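Local structure of membrane lipoprotein TpN32 (Treponema pallidum, 1XS5) at residues A[51-56]-A[210-215]; A[75-80]-A[200-205]; A[102-107]-A[146-151]. The protein binds L-methionine in a pocket of its periplasmic-binding-protein fold and probably serves methionine uptake as an NlpA-family lipoprotein. All blocks are in the same frame, centred on the assembly; numbering follows the deposited sequence.

Interaction 1: residues A[51-56]-A[210-215]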
ATOM      1  N   ASP A  51       6.292  -6.043  20.299  1.00 21.57           N
ATOM      2  CA  ASP A  51       7.710  -5.776  20.040  1.00 17.51           C
ATOM      3  C   ASP A  51       7.912  -4.354  19.541  1.00 18.00           C
ATOM      4  O   ASP A  51       8.980  -3.780  19.720  1.00 17.14           O
ATOM      5  CB  ASP A  51       8.259  -6.760  19.008  1.00 15.74           C
ATOM      6  CG  ASP A  51       8.405  -8.151  19.572  1.00 30.78           C
ATOM      7  OD1 ASP A  51       8.242  -8.311  20.818  1.00 27.57           O
ATOM      8  OD2 ASP A  51       8.706  -9.080  18.777  1.00 32.66           O
ATOM      9  N   ILE A  52       6.901  -3.825  18.849  1.00 13.34           N
ATOM     10  CA  ILE A  52       6.896  -2.440  18.383  1.00 13.50           C
ATOM     11  C   ILE A  52       5.507  -1.844  18.783  1.00 14.30           C
ATOM     12  O   ILE A  52       4.524  -2.575  18.917  1.00 13.74           O
ATOM     13  CB  ILE A  52       7.088  -2.333  16.879  1.00 14.53           C
ATOM     14  CG1 ILE A  52       6.187  -3.329  16.159  1.00 14.21           C
ATOM     15  CG2 ILE A  52       8.585  -2.590  16.504  1.00 19.05           C
ATOM     16  CD1 ILE A  52       6.230  -3.163  14.653  1.00 13.51           C
ATOM     17  N   LEU A  53       5.444  -0.534  18.945  1.00 12.88           N
ATOM     18  CA  LEU A  53       4.215   0.143  19.372  1.00 15.81           C
ATOM     19  C   LEU A  53       3.273   0.411  18.192  1.00 16.80           C
ATOM     20  O   LEU A  53       2.043   0.445  18.339  1.00 18.05           O
ATOM     21  CB  LEU A  53       4.592   1.472  20.026  1.00 18.44           C
ATOM     22  CG  LEU A  53       3.448   2.216  20.717  1.00 20.96           C
ATOM     23  CD1 LEU A  53       2.705   1.266  21.686  1.00 16.70           C
ATOM     24  CD2 LEU A  53       4.032   3.395  21.472  1.00 17.98           C
ATOM     25  N   MET A  54       3.854   0.604  17.016  1.00 16.46           N
ATOM     26  CA  MET A  54       3.026   0.883  15.855  1.00 18.12           C
ATOM     27  C   MET A  54       3.696   0.466  14.574  1.00 17.02           C
ATOM     28  O   MET A  54       4.853   0.079  14.576  1.00 16.27           O
ATOM     29  CB  MET A  54       2.697   2.388  15.810  1.00 20.94           C
ATOM     30  CG  MET A  54       3.863   3.294  15.632  1.00 23.85           C
ATOM     31  SD  MET A  54       3.643   5.027  16.371  1.00 22.31           S
ATOM     32  CE  MET A  54       4.714   5.019  17.795  1.00 18.14           C
ATOM     33  N   ASN A  55       2.951   0.496  13.474  1.00 13.54           N
ATOM     34  CA  ASN A  55       3.581   0.228  12.201  1.00 14.35           C
ATOM     35  C   ASN A  55       2.983   1.125  11.177  1.00 14.73           C
ATOM     36  O   ASN A  55       1.904   1.714  11.392  1.00 14.44           O
ATOM     37  CB  ASN A  55       3.573  -1.260  11.749  1.00  9.59           C
ATOM     38  CG  ASN A  55       2.205  -1.838  11.461  1.00 13.81           C
ATOM     39  OD1 ASN A  55       1.305  -1.198  10.849  1.00 14.30           O
ATOM     40  ND2 ASN A  55       2.042  -3.125  11.852  1.00 13.23           N
ATOM     41  N   PHE A  56       3.721   1.297  10.086  1.00 12.52           N
ATOM     42  CA  PHE A  56       3.238   2.198   9.043  1.00 13.96           C
ATOM     43  C   PHE A  56       3.583   1.620   7.672  1.00 12.39           C
ATOM     44  O   PHE A  56       4.674   1.840   7.127  1.00 10.43           O
ATOM     45  CB  PHE A  56       3.867   3.589   9.266  1.00 12.45           C
ATOM     46  CG  PHE A  56       3.451   4.639   8.225  1.00 15.35           C
ATOM     47  CD1 PHE A  56       2.136   4.749   7.807  1.00 14.06           C
ATOM     48  CD2 PHE A  56       4.362   5.519   7.719  1.00 12.11           C
ATOM     49  CE1 PHE A  56       1.767   5.746   6.892  1.00 17.45           C
ATOM     50  CE2 PHE A  56       3.988   6.498   6.825  1.00 16.11           C
ATOM     51  CZ  PHE A  56       2.697   6.597   6.422  1.00 15.56           C
ATOM     52  N   ALA A 210       0.040   8.749  24.106  1.00 21.11           N
ATOM     53  CA  ALA A 210       0.479  10.086  23.732  1.00 28.71           C
ATOM     54  C   ALA A 210       1.609  10.108  22.714  1.00 28.75           C
ATOM     55  O   ALA A 210       1.723  11.061  21.934  1.00 27.28           O
ATOM     56  CB  ALA A 210       0.896  10.864  24.991  1.00 34.53           C
ATOM     57  N   ARG A 211       2.455   9.075  22.724  1.00 23.84           N
ATOM     58  CA  ARG A 211       3.561   9.023  21.764  1.00 25.20           C
ATOM     59  C   ARG A 211       2.998   8.698  20.372  1.00 20.10           C
ATOM     60  O   ARG A 211       3.454   9.232  19.357  1.00 20.44           O
ATOM     61  CB  ARG A 211       4.578   7.931  22.152  1.00 25.73           C
ATOM     62  CG  ARG A 211       5.555   8.296  23.287  1.00 30.20           C
ATOM     63  CD  ARG A 211       5.014   7.919  24.637  1.00 25.82           C
ATOM     64  NE  ARG A 211       4.512   6.550  24.682  1.00 26.32           N
ATOM     65  CZ  ARG A 211       5.203   5.504  25.107  1.00 30.73           C
ATOM     66  NH1 ARG A 211       6.446   5.655  25.537  1.00 31.97           N
ATOM     67  NH2 ARG A 211       4.653   4.301  25.098  1.00 25.13           N
ATOM     68  N   VAL A 212       2.025   7.794  20.349  1.00 16.66           N
ATOM     69  CA  VAL A 212       1.373   7.385  19.095  1.00 18.38           C
ATOM     70  C   VAL A 212       0.707   8.636  18.528  1.00 22.81           C
ATOM     71  O   VAL A 212       0.911   8.986  17.360  1.00 21.59           O
ATOM     72  CB  VAL A 212       0.323   6.290  19.372  1.00 21.72           C
ATOM     73  CG1 VAL A 212      -0.528   5.996  18.135  1.00 17.70           C
ATOM     74  CG2 VAL A 212       1.034   5.022  19.831  1.00 24.55           C
ATOM     75  N   GLN A 213      -0.075   9.336  19.353  1.00 22.99           N
ATOM     76  CA  GLN A 213      -0.729  10.546  18.851  1.00 23.59           C
ATOM     77  C   GLN A 213       0.278  11.561  18.315  1.00 20.35           C
ATOM     78  O   GLN A 213      -0.018  12.242  17.344  1.00 23.74           O
ATOM     79  CB  GLN A 213      -1.636  11.196  19.921  1.00 19.86           C
ATOM     80  CG  GLN A 213      -2.889  10.396  20.167  1.00 27.00           C
ATOM     81  CD  GLN A 213      -3.737  10.296  18.913  1.00 28.78           C
ATOM     82  OE1 GLN A 213      -3.936  11.307  18.222  1.00 24.93           O
ATOM     83  NE2 GLN A 213      -4.252   9.075  18.609  1.00 21.46           N
ATOM     84  N   ALA A 214       1.470  11.670  18.907  1.00 20.45           N
ATOM     85  CA  ALA A 214       2.461  12.640  18.399  1.00 18.34           C
ATOM     86  C   ALA A 214       3.046  12.241  17.051  1.00 21.40           C
ATOM     87  O   ALA A 214       3.414  13.080  16.188  1.00 20.40           O
ATOM     88  CB  ALA A 214       3.618  12.832  19.425  1.00 18.52           C
ATOM     89  N   VAL A 215       3.196  10.939  16.876  1.00 19.51           N
ATOM     90  CA  VAL A 215       3.743  10.460  15.622  1.00 19.62           C
ATOM     91  C   VAL A 215       2.691  10.733  14.563  1.00 21.49           C
ATOM     92  O   VAL A 215       3.015  11.230  13.497  1.00 17.83           O
ATOM     93  CB  VAL A 215       4.084   8.971  15.722  1.00 19.54           C
ATOM     94  CG1 VAL A 215       4.408   8.380  14.318  1.00 15.13           C
ATOM     95  CG2 VAL A 215       5.315   8.845  16.647  1.00 15.76           C
TER
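L53, just before strand 54-59, and M54, its first residue, face the first turns of helix 210-219, the backbones coming nearest at M54 and V212, whose CA atoms are 7.5 Å apart. No hydrogen bond joins the two segments, and the gap is filled by side chains alone. L53 CG lies anti to its amide nitrogen (chi1 -171°), an orientation that brings the isobutyl group out to the helix; there its CD2 meets CG2 of V212 at 3.8 Å and, at about a right angle to the arginine chain, NH2 of R211 at 3.8 Å. M54 takes a different path. Its CG sits between the backbone N and the carbonyl carbon (chi1 64°), and with chi2 extended SD reaches V215 CG1 at 4.0 Å, the two side chains crossing at a slant; the turn at chi3 (108°) then carries the terminal CE to 4.0 Å from V215 CG2. The same methyl comes within 4.2 Å of V212 CG2, so V212 touches both L53 and M54 with one branch. R211 is bent at chi2 and chi3; its charged end is engaged outside the contact, in salt bridges from NE to D209 and from NH1 to E3. Beyond the two segments, V5 of strand 3-9 and V202 of strand 198-203 add to the apolar layer: M54 touches both, V212 packs on V202, and V215 reaches L32 of strand 30-36. The helix thus covers one face of the six-stranded sheet, in the alpha/beta architecture of a periplasmic binding protein lobe. With only carbon and sulfur at the buried centre and the arginine's charge probably balanced by the carboxylates of D209 and E3, the contact relies on dispersion and the exclusion of water, and the salt-bridged guanidinium stays at the border of the apolar layer.

Interaction 2: residues A[75-80]-A[200-205]; sequences VSVGNV and LVVKRG
The guanidinium of R204 lies across V75, whose CG1 sits 3.4 Å above the plane and over its centre on one face; that methyl is 3.5 Å from R204 CZ. The arginine chain meets the valine at about a right angle, and a bend at chi3 (-71°) folds the flat group back over it, while NE forms a salt bridge with D73, just before strand 74-82. Two backbone hydrogen bonds pair V75 with V202: V75 N donates to V202 O at 2.9 Å and V202 N to V75 O at 3.0 Å. Further along, V77 N reaches L200 O at 3.0 Å. These strands, 74-82 and 198-203, are antiparallel neighbours in the mixed six-stranded sheet of one lobe of the periplasmic binding protein fold, and S76 and V201 form a non-hydrogen-bonded pair between them. On the face carrying V75, L200 and V202, V202 CG2 touches two valines of the neighbouring strand, 3.6 Å from V77 CG1 and 4.0 Å from V75 CG2, and L200 CD2 packs on V77 CG2 at 3.8 Å. Helix 210-219 covers this side through V212, V215 and L216. S76 OG, anti to its own amide nitrogen (chi1 166°), accepts from G78 N in an ST turn, where G78 takes a backbone conformation (phi 164°) readily open to glycine.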
ATOM      1  N   VAL A  75      -5.907  -1.632  15.027  1.00 17.08           N
ATOM      2  CA  VAL A  75      -6.784  -0.525  14.667  1.00 22.81           C
ATOM      3  C   VAL A  75      -5.958   0.585  14.057  1.00 18.75           C
ATOM      4  O   VAL A  75      -4.778   0.739  14.369  1.00 20.69           O
ATOM      5  CB  VAL A  75      -7.507   0.118  15.878  1.00 24.39           C
ATOM      6  CG1 VAL A  75      -8.491  -0.866  16.514  1.00 27.15           C
ATOM      7  CG2 VAL A  75      -6.493   0.601  16.873  1.00 23.15           C
ATOM      8  N   SER A  76      -6.581   1.338  13.165  1.00 17.18           N
ATOM      9  CA  SER A  76      -5.942   2.490  12.550  1.00 17.32           C
ATOM     10  C   SER A  76      -6.146   3.699  13.449  1.00 24.67           C
ATOM     11  O   SER A  76      -7.258   3.882  13.961  1.00 26.00           O
ATOM     12  CB  SER A  76      -6.609   2.853  11.221  1.00 20.46           C
ATOM     13  OG  SER A  76      -6.173   4.152  10.839  1.00 21.47           O
ATOM     14  N   VAL A  77      -5.126   4.533  13.629  1.00 19.04           N
ATOM     15  CA  VAL A  77      -5.321   5.743  14.418  1.00 25.73           C
ATOM     16  C   VAL A  77      -5.413   6.955  13.495  1.00 25.78           C
ATOM     17  O   VAL A  77      -5.632   8.073  13.952  1.00 27.51           O
ATOM     18  CB  VAL A  77      -4.202   5.982  15.473  1.00 24.03           C
ATOM     19  CG1 VAL A  77      -4.097   4.779  16.377  1.00 27.03           C
ATOM     20  CG2 VAL A  77      -2.858   6.301  14.799  1.00 22.08           C
ATOM     21  N   GLY A  78      -5.276   6.730  12.192  1.00 23.26           N
ATOM     22  CA  GLY A  78      -5.380   7.809  11.246  1.00 24.12           C
ATOM     23  C   GLY A  78      -4.860   7.563   9.840  1.00 26.30           C
ATOM     24  O   GLY A  78      -3.889   6.823   9.648  1.00 23.02           O
ATOM     25  N   ASN A  79      -5.532   8.175   8.857  1.00 22.25           N
ATOM     26  CA  ASN A  79      -5.090   8.092   7.467  1.00 24.35           C
ATOM     27  C   ASN A  79      -3.958   9.076   7.301  1.00 20.93           C
ATOM     28  O   ASN A  79      -4.028  10.184   7.784  1.00 24.95           O
ATOM     29  CB  ASN A  79      -6.190   8.502   6.482  1.00 25.69           C
ATOM     30  CG  ASN A  79      -7.383   7.637   6.586  1.00 24.90           C
ATOM     31  OD1 ASN A  79      -7.274   6.415   6.749  1.00 26.71           O
ATOM     32  ND2 ASN A  79      -8.548   8.250   6.508  1.00 27.84           N
ATOM     33  N   VAL A  80      -2.925   8.667   6.589  1.00 15.79           N
ATOM     34  CA  VAL A  80      -1.759   9.495   6.354  1.00 16.65           C
ATOM     35  C   VAL A  80      -1.580   9.906   4.878  1.00 16.31           C
ATOM     36  O   VAL A  80      -1.343  11.089   4.557  1.00 18.61           O
ATOM     37  CB  VAL A  80      -0.461   8.732   6.795  1.00 17.28           C
ATOM     38  CG1 VAL A  80       0.733   9.582   6.550  1.00 17.77           C
ATOM     39  CG2 VAL A  80      -0.534   8.368   8.303  1.00 17.07           C
ATOM     40  N   LEU A 200      -1.543   4.674  10.113  1.00 15.82           N
ATOM     41  CA  LEU A 200      -0.619   4.411  11.213  1.00 14.22           C
ATOM     42  C   LEU A 200      -1.430   3.408  12.047  1.00 18.44           C
ATOM     43  O   LEU A 200      -2.561   3.692  12.413  1.00 20.50           O
ATOM     44  CB  LEU A 200      -0.363   5.700  11.987  1.00 18.36           C
ATOM     45  CG  LEU A 200       0.577   5.491  13.178  1.00 20.53           C
ATOM     46  CD1 LEU A 200       1.934   4.926  12.635  1.00 15.80           C
ATOM     47  CD2 LEU A 200       0.765   6.832  13.944  1.00 16.06           C
ATOM     48  N   VAL A 201      -0.854   2.257  12.387  1.00 15.10           N
ATOM     49  CA  VAL A 201      -1.595   1.203  13.089  1.00 13.88           C
ATOM     50  C   VAL A 201      -1.032   0.811  14.435  1.00 19.33           C
ATOM     51  O   VAL A 201       0.200   0.760  14.610  1.00 17.10           O
ATOM     52  CB  VAL A 201      -1.670  -0.064  12.157  1.00 11.40           C
ATOM     53  CG1 VAL A 201      -2.136  -1.322  12.911  1.00 16.50           C
ATOM     54  CG2 VAL A 201      -2.624   0.260  10.976  1.00 16.42           C
ATOM     55  N   VAL A 202      -1.927   0.574  15.401  1.00 16.92           N
ATOM     56  CA  VAL A 202      -1.498   0.113  16.732  1.00 17.47           C
ATOM     57  C   VAL A 202      -2.437  -0.970  17.240  1.00 20.50           C
ATOM     58  O   VAL A 202      -3.456  -1.301  16.602  1.00 16.27           O
ATOM     59  CB  VAL A 202      -1.457   1.271  17.783  1.00 20.40           C
ATOM     60  CG1 VAL A 202      -0.489   2.366  17.323  1.00 19.58           C
ATOM     61  CG2 VAL A 202      -2.889   1.842  17.991  1.00 22.23           C
ATOM     62  N   LYS A 203      -2.089  -1.566  18.379  1.00 19.06           N
ATOM     63  CA  LYS A 203      -2.954  -2.575  18.945  1.00 20.18           C
ATOM     64  C   LYS A 203      -4.130  -1.845  19.604  1.00 19.77           C
ATOM     65  O   LYS A 203      -3.955  -0.757  20.120  1.00 22.28           O
ATOM     66  CB  LYS A 203      -2.195  -3.376  19.983  1.00 23.80           C
ATOM     67  CG  LYS A 203      -3.047  -4.394  20.659  1.00 32.57           C
ATOM     68  CD  LYS A 203      -2.396  -4.724  21.976  1.00 37.37           C
ATOM     69  CE  LYS A 203      -1.348  -5.767  21.743  1.00 33.01           C
ATOM     70  NZ  LYS A 203      -2.133  -7.001  21.484  1.00 34.86           N
ATOM     71  N   ARG A 204      -5.329  -2.422  19.558  1.00 21.35           N
ATOM     72  CA  ARG A 204      -6.488  -1.766  20.175  1.00 25.54           C
ATOM     73  C   ARG A 204      -6.120  -1.592  21.650  1.00 29.97           C
ATOM     74  O   ARG A 204      -5.628  -2.529  22.293  1.00 27.97           O
ATOM     75  CB  ARG A 204      -7.748  -2.640  20.072  1.00 24.79           C
ATOM     76  CG  ARG A 204      -9.002  -1.972  20.591  1.00 29.26           C
ATOM     77  CD  ARG A 204     -10.191  -2.916  20.474  1.00 39.33           C
ATOM     78  NE  ARG A 204     -10.632  -3.131  19.094  1.00 44.47           N
ATOM     79  CZ  ARG A 204     -11.185  -2.195  18.316  1.00 52.35           C
ATOM     80  NH1 ARG A 204     -11.365  -0.957  18.771  1.00 49.79           N
ATOM     81  NH2 ARG A 204     -11.590  -2.502  17.079  1.00 52.98           N
ATOM     82  N   GLY A 205      -6.326  -0.387  22.160  1.00 29.00           N
ATOM     83  CA  GLY A 205      -6.004  -0.127  23.542  1.00 30.11           C
ATOM     84  C   GLY A 205      -4.872   0.873  23.614  1.00 31.89           C
ATOM     85  O   GLY A 205      -4.654   1.472  24.673  1.00 33.79           O
TER

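Interaction 3: residues A[102-107]-A[146-151]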
ATOM      1  N   ALA A 102      -2.742 -11.675 -23.430  1.00 33.44           N
ATOM      2  CA  ALA A 102      -1.691 -10.943 -22.682  1.00 27.30           C
ATOM      3  C   ALA A 102      -1.580 -11.421 -21.232  1.00 23.89           C
ATOM      4  O   ALA A 102      -2.601 -11.740 -20.600  1.00 26.87           O
ATOM      5  CB  ALA A 102      -1.985  -9.438 -22.706  1.00 29.29           C
ATOM      6  N   VAL A 103      -0.353 -11.464 -20.683  1.00 18.96           N
ATOM      7  CA  VAL A 103      -0.184 -11.919 -19.281  1.00 18.12           C
ATOM      8  C   VAL A 103      -0.059 -10.714 -18.325  1.00 19.27           C
ATOM      9  O   VAL A 103       0.839  -9.884 -18.490  1.00 19.24           O
ATOM     10  CB  VAL A 103       1.112 -12.804 -19.092  1.00 23.29           C
ATOM     11  CG1 VAL A 103       1.324 -13.120 -17.596  1.00 17.84           C
ATOM     12  CG2 VAL A 103       0.997 -14.109 -19.882  1.00 22.62           C
ATOM     13  N   ILE A 104      -0.962 -10.594 -17.363  1.00 19.49           N
ATOM     14  CA  ILE A 104      -0.908  -9.465 -16.416  1.00 13.13           C
ATOM     15  C   ILE A 104      -0.709 -10.005 -14.991  1.00 14.24           C
ATOM     16  O   ILE A 104      -1.510 -10.799 -14.493  1.00 17.85           O
ATOM     17  CB  ILE A 104      -2.214  -8.614 -16.496  1.00 17.47           C
ATOM     18  CG1 ILE A 104      -2.363  -8.023 -17.906  1.00 18.93           C
ATOM     19  CG2 ILE A 104      -2.177  -7.490 -15.470  1.00 13.48           C
ATOM     20  CD1 ILE A 104      -3.546  -7.019 -18.056  1.00 19.80           C
ATOM     21  N   ALA A 105       0.366  -9.571 -14.335  1.00 13.90           N
ATOM     22  CA  ALA A 105       0.679 -10.005 -12.983  1.00 12.11           C
ATOM     23  C   ALA A 105       0.039  -9.051 -11.988  1.00 11.37           C
ATOM     24  O   ALA A 105       0.090  -7.834 -12.181  1.00 13.22           O
ATOM     25  CB  ALA A 105       2.198  -9.991 -12.784  1.00 15.98           C
ATOM     26  N   ILE A 106      -0.508  -9.593 -10.907  1.00 10.89           N
ATOM     27  CA  ILE A 106      -1.131  -8.788  -9.873  1.00 10.82           C
ATOM     28  C   ILE A 106      -0.715  -9.262  -8.478  1.00 11.28           C
ATOM     29  O   ILE A 106      -0.200 -10.384  -8.315  1.00 16.72           O
ATOM     30  CB  ILE A 106      -2.678  -8.866  -9.997  1.00 13.26           C
ATOM     31  CG1 ILE A 106      -3.152 -10.304  -9.816  1.00 13.68           C
ATOM     32  CG2 ILE A 106      -3.135  -8.401 -11.393  1.00 15.25           C
ATOM     33  CD1 ILE A 106      -4.682 -10.424 -10.049  1.00 12.97           C
ATOM     34  N   PRO A 107      -0.990  -8.458  -7.443  1.00 10.57           N
ATOM     35  CA  PRO A 107      -0.616  -8.849  -6.092  1.00 11.87           C
ATOM     36  C   PRO A 107      -1.306 -10.137  -5.681  1.00 18.98           C
ATOM     37  O   PRO A 107      -2.419 -10.415  -6.116  1.00 15.36           O
ATOM     38  CB  PRO A 107      -1.092  -7.665  -5.240  1.00 15.25           C
ATOM     39  CG  PRO A 107      -0.930  -6.510  -6.142  1.00 12.71           C
ATOM     40  CD  PRO A 107      -1.502  -7.068  -7.454  1.00 12.53           C
ATOM     41  N   ARG A 146     -11.128  -9.087 -22.331  0.58 37.26           N
ATOM     42  CA  ARG A 146      -9.975  -8.902 -23.209  0.58 37.74           C
ATOM     43  C   ARG A 146      -9.145 -10.180 -23.367  0.58 37.26           C
ATOM     44  O   ARG A 146      -8.079 -10.143 -23.986  0.58 36.61           O
ATOM     45  CB  ARG A 146      -9.069  -7.778 -22.682  0.58 37.84           C
ATOM     46  CG  ARG A 146      -9.695  -6.383 -22.676  0.58 41.61           C
ATOM     47  CD  ARG A 146      -9.963  -5.862 -24.074  0.58 42.60           C
ATOM     48  NE  ARG A 146      -9.412  -4.523 -24.225  0.58 47.20           N
ATOM     49  CZ  ARG A 146      -8.111  -4.254 -24.195  0.58 47.17           C
ATOM     50  NH1 ARG A 146      -7.242  -5.235 -24.033  0.58 44.92           N
ATOM     51  NH2 ARG A 146      -7.684  -3.006 -24.306  0.58 48.97           N
ATOM     52  N   ASN A 147      -9.633 -11.292 -22.811  1.00 36.47           N
ATOM     53  CA  ASN A 147      -8.921 -12.582 -22.874  1.00 35.68           C
ATOM     54  C   ASN A 147      -7.499 -12.469 -22.316  1.00 39.83           C
ATOM     55  O   ASN A 147      -6.529 -12.661 -23.039  1.00 39.54           O
ATOM     56  CB  ASN A 147      -8.854 -13.034 -24.309  1.00 42.77           C
ATOM     57  CG  ASN A 147     -10.225 -13.269 -24.892  1.00 49.39           C
ATOM     58  OD1 ASN A 147     -10.986 -14.098 -24.383  1.00 55.54           O
ATOM     59  ND2 ASN A 147     -10.564 -12.531 -25.952  1.00 50.98           N
ATOM     60  N   VAL A 148      -7.394 -12.169 -21.021  1.00 36.46           N
ATOM     61  CA  VAL A 148      -6.117 -11.967 -20.322  1.00 33.87           C
ATOM     62  C   VAL A 148      -5.778 -13.074 -19.323  1.00 29.05           C
ATOM     63  O   VAL A 148      -6.659 -13.669 -18.698  1.00 33.20           O
ATOM     64  CB  VAL A 148      -6.162 -10.603 -19.553  1.00 37.74           C
ATOM     65  CG1 VAL A 148      -5.128 -10.595 -18.390  1.00 41.50           C
ATOM     66  CG2 VAL A 148      -5.890  -9.456 -20.526  1.00 34.88           C
ATOM     67  N   VAL A 149      -4.488 -13.340 -19.149  1.00 29.52           N
ATOM     68  CA  VAL A 149      -4.052 -14.360 -18.196  1.00 21.65           C
ATOM     69  C   VAL A 149      -3.601 -13.567 -16.970  1.00 26.80           C
ATOM     70  O   VAL A 149      -2.697 -12.747 -17.096  1.00 24.61           O
ATOM     71  CB  VAL A 149      -2.791 -15.152 -18.744  1.00 23.00           C
ATOM     72  CG1 VAL A 149      -2.246 -16.059 -17.696  1.00 18.90           C
ATOM     73  CG2 VAL A 149      -3.126 -15.895 -20.007  1.00 27.53           C
ATOM     74  N   LEU A 150      -4.204 -13.815 -15.812  1.00 25.98           N
ATOM     75  CA  LEU A 150      -3.871 -13.101 -14.567  1.00 27.97           C
ATOM     76  C   LEU A 150      -2.930 -13.914 -13.688  1.00 27.97           C
ATOM     77  O   LEU A 150      -3.296 -15.003 -13.264  1.00 36.10           O
ATOM     78  CB  LEU A 150      -5.142 -12.831 -13.757  1.00 23.48           C
ATOM     79  CG  LEU A 150      -6.203 -11.992 -14.485  1.00 23.27           C
ATOM     80  CD1 LEU A 150      -7.498 -11.971 -13.685  1.00 28.67           C
ATOM     81  CD2 LEU A 150      -5.714 -10.599 -14.640  1.00 24.43           C
ATOM     82  N   GLN A 151      -1.740 -13.412 -13.404  1.00 22.80           N
ATOM     83  CA  GLN A 151      -0.823 -14.175 -12.553  1.00 19.82           C
ATOM     84  C   GLN A 151      -0.661 -13.546 -11.203  1.00 20.40           C
ATOM     85  O   GLN A 151      -0.265 -12.399 -11.104  1.00 17.53           O
ATOM     86  CB  GLN A 151       0.576 -14.263 -13.158  1.00 24.50           C
ATOM     87  CG  GLN A 151       0.625 -14.735 -14.571  1.00 36.81           C
ATOM     88  CD  GLN A 151       1.945 -15.436 -14.886  1.00 46.10           C
ATOM     89  OE1 GLN A 151       3.048 -14.981 -14.476  1.00 41.45           O
ATOM     90  NE2 GLN A 151       1.846 -16.552 -15.618  1.00 38.06           N
TER
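I104 and V148 form the apolar centre, CG1 of the isoleucine lying 3.8 Å from CG1 of the valine. The ethyl arm of I104 stands anti to its carbonyl carbon (chi1 -62°) and runs obliquely across the valine, its CD1 also touching V148 CG1. L150 and I106 extend this side more loosely and pack on L117 of helix 110-122, while F125 lies against V148. The backbones of the two strands are joined by a parallel ladder: V149 N donates to A102 O at 2.9 Å. I104 N to V149 O, Q151 N to I104 O and I106 N to Q151 O follow, each at 2.8 Å. On the other face, V103 CG2 rests against V149 CB, and V103 CG1 packs on Q151 CG (3.5 Å) and over the face of its carboxamide, close to CD. Strand 149-153 is one of the two edge strands of the five-stranded sheet. Both faces of the contact are largely apolar, Q151 bringing the polar group at the exposed edge, so that apolar packing on either face accompanies the backbone bonds that join strand 149-153 to strand 103-107.

Overall arrangement
Interactions 1 and 2 belong to one structural unit: their centres are 8 Å apart, strands 54-59 and 198-203 are neighbours in the six-stranded sheet, and N55 O probably accepts a hydrogen bond from V201 N between them. Helix 210-219 follows strand 198-203 and covers the face on which both contacts pack. Interaction 1 is buried and built from side chains alone, whereas interaction 2 adds an antiparallel backbone ladder and runs out to an exposed arginine. Interaction 3 lies on the opposite side of the chain's centre, its centre 38 Å from that of interaction 1. Its ladder is parallel, at the edge of the five-stranded sheet, a partly buried contact in which V149 and Q151 reach the surface.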